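PDB 6H20: probable glutamine-binding lipoprotein GlnH (GLNBP) from Mycobacterium tuberculosis, which binds amino acids as a solute-binding lipoprotein, apparently with a preference for aspartate, and takes part in the control of protein kinase G and glutamate metabolism. Local coordinates for residues Thr121-Cys126 and Gln233-Gly238. Sequence-based numbering, arbitrary orientation.
Sequences TMSITC and QPYGVG. With ASN (asparagine), chain B.
S123 and Y235 face each other through a single backbone bridge, closed by two hydrogen bonds, one on either side of S123. G236 N gives its hydrogen to M122 O at 2.9 Å, almost straight (169°), and I124 N gives its own to P234 O, also 2.9 Å. Proline suits position 234 because the bridge asks only for its carbonyl oxygen, which also receives the CA-H of S123. A water extends the link, accepting from M122 N and donating to G236 O.

Because the strand pairs with M122 O and I124 N, the N-H and C=O of S123 itself point away from it: S123 N donates to the asparagine carboxylate atom OXT at 2.9 Å (163°), and S123 O accepts from R128. The short S123 side chain serves strand and ligand at once: OG gives its proton to Q233 OE1 at 2.7 Å, in the carbonyl plane on a lone pair, and so can accept from the ligand's amino group, ASN N, at 3.0 Å. Q233 reaches it by bending at chi2 (-68°), and OE1 is further held by T171. T121 O takes a second hydrogen from ASN N at 2.7 Å, while T121 OG1 donates to the ligand's side-chain oxygen OD1.

Y235 lays a ring face under T121, whose CA stands 3.7 Å from the ring centroid in a CH-pi contact. The Y235 hydroxyl is hydrogen-bonded to D209 and T211, and D209 also binds the ligand. Apolar I124 turns CD1 over the backbone of G236, where the absence of a side chain permits the approach.

With strand and water meeting part of the loop's backbone demand, S123 and T121 turn polar groups to the ligand's carboxylate, amino group and side-chain oxygen, consistent with recognition in family 3 solute-binding proteins.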
loop_
_atom_site.group_PDB
_atom_site.type_symbol
_atom_site.label_atom_id
_atom_site.label_comp_id
_atom_site.label_asym_id
_atom_site.label_seq_id
_atom_site.Cartn_x
_atom_site.Cartn_y
_atom_site.Cartn_z
ATOM N N THR A 121 0.034 -0.846 2.012
ATOM C CA THR A 121 0.486 -0.270 0.743
ATOM C C THR A 121 0.082 1.200 0.579
ATOM O O THR A 121 -0.408 1.615 -0.468
ATOM C CB THR A 121 0.020 -1.123 -0.460
ATOM O OG1 THR A 121 -1.421 -1.176 -0.531
ATOM C CG2 THR A 121 0.563 -2.550 -0.355
ATOM N N MET A 122 0.286 2.009 1.616
ATOM C CA MET A 122 -0.391 3.303 1.660
ATOM C C MET A 122 0.505 4.374 1.055
ATOM O O MET A 122 1.447 4.848 1.700
ATOM C CB MET A 122 -0.816 3.668 3.079
ATOM C CG MET A 122 -1.830 4.792 3.099
ATOM S SD MET A 122 -2.452 5.027 4.757
ATOM C CE MET A 122 -3.611 6.352 4.457
ATOM N N SER A 123 0.203 4.768 -0.185
ATOM C CA SER A 123 0.996 5.799 -0.845
ATOM C C SER A 123 0.882 7.131 -0.118
ATOM O O SER A 123 -0.208 7.575 0.260
ATOM C CB SER A 123 0.546 5.988 -2.287
ATOM O OG SER A 123 0.799 4.808 -3.012
ATOM N N ILE A 124 2.027 7.773 0.057
ATOM C CA ILE A 124 2.107 9.070 0.718
ATOM C C ILE A 124 1.802 10.134 -0.326
ATOM O O ILE A 124 2.520 10.255 -1.323
ATOM C CB ILE A 124 3.512 9.282 1.292
ATOM C CG1 ILE A 124 3.882 8.217 2.331
ATOM C CG2 ILE A 124 3.644 10.690 1.905
ATOM C CD1 ILE A 124 5.419 8.065 2.523
ATOM N N THR A 125 0.747 10.915 -0.099
ATOM C CA THR A 125 0.371 11.979 -1.022
ATOM C C THR A 125 0.108 13.266 -0.249
ATOM O O THR A 125 -0.169 13.253 0.954
ATOM C CB THR A 125 -0.886 11.639 -1.846
ATOM O OG1 THR A 125 -2.032 11.616 -0.986
ATOM C CG2 THR A 125 -0.731 10.280 -2.559
ATOM N N CYS A 126 0.150 14.384 -0.973
ATOM C CA CYS A 126 -0.134 15.667 -0.341
ATOM C C CYS A 126 -1.575 15.744 0.144
ATOM O O CYS A 126 -1.842 16.253 1.241
ATOM C CB CYS A 126 0.183 16.800 -1.307
ATOM S SG CYS A 126 1.958 17.023 -1.513
ATOM N N GLN A 233 4.507 5.500 -6.323
ATOM C CA GLN A 233 3.709 5.073 -5.170
ATOM C C GLN A 233 4.649 4.833 -4.001
ATOM O O GLN A 233 5.086 3.702 -3.742
ATOM C CB GLN A 233 2.920 3.799 -5.501
ATOM C CG GLN A 233 2.126 3.893 -6.802
ATOM C CD GLN A 233 0.956 4.870 -6.746
ATOM O OE1 GLN A 233 0.379 5.122 -5.687
ATOM N NE2 GLN A 233 0.591 5.410 -7.900
ATOM N N PRO A 234 4.999 5.884 -3.267
ATOM C CA PRO A 234 5.907 5.715 -2.123
ATOM C C PRO A 234 5.130 5.345 -0.868
ATOM O O PRO A 234 4.353 6.166 -0.359
ATOM C CB PRO A 234 6.567 7.097 -2.001
ATOM C CG PRO A 234 5.487 8.074 -2.519
ATOM C CD PRO A 234 4.561 7.281 -3.453
ATOM N N TYR A 235 5.320 4.126 -0.365
ATOM C CA TYR A 235 4.531 3.649 0.767
ATOM C C TYR A 235 5.023 4.243 2.077
ATOM O O TYR A 235 6.225 4.276 2.355
ATOM C CB TYR A 235 4.644 2.132 0.897
ATOM C CG TYR A 235 4.029 1.316 -0.212
ATOM C CD1 TYR A 235 3.322 1.903 -1.260
ATOM C CD2 TYR A 235 4.169 -0.051 -0.206
ATOM C CE1 TYR A 235 2.754 1.113 -2.285
ATOM C CE2 TYR A 235 3.611 -0.838 -1.203
ATOM C CZ TYR A 235 2.914 -0.259 -2.233
ATOM O OH TYR A 235 2.368 -1.076 -3.214
ATOM N N GLY A 236 4.079 4.668 2.909
ATOM C CA GLY A 236 4.397 5.102 4.251
ATOM C C GLY A 236 3.495 4.387 5.239
ATOM O O GLY A 236 2.420 3.892 4.887
ATOM N N VAL A 237 3.952 4.325 6.485
ATOM C CA VAL A 237 3.096 3.881 7.583
ATOM C C VAL A 237 2.190 5.045 7.947
ATOM O O VAL A 237 2.669 6.138 8.260
ATOM C CB VAL A 237 3.933 3.440 8.791
ATOM C CG1 VAL A 237 3.028 3.110 9.982
ATOM C CG2 VAL A 237 4.826 2.273 8.419
ATOM N N GLY A 238 0.876 4.822 7.877
ATOM C CA GLY A 238 -0.090 5.875 8.160
ATOM C C GLY A 238 -0.358 5.976 9.654
ATOM O O GLY A 238 -0.482 4.968 10.344
HETATM N N ASN B . -0.790 2.299 -3.084
HETATM C CA ASN B . -2.077 2.674 -3.669
HETATM C C ASN B . -2.814 3.597 -2.716
HETATM O O ASN B . -4.018 3.856 -2.898
HETATM C CB ASN B . -2.916 1.433 -3.981
HETATM C CG ASN B . -3.371 0.708 -2.739
HETATM O OD1 ASN B . -2.845 0.899 -1.646
HETATM N ND2 ASN B . -4.385 -0.110 -2.897
HETATM O OXT ASN B . -2.185 4.084 -1.752
HETATM O O HOH W 1 1.372 1.387 4.275
#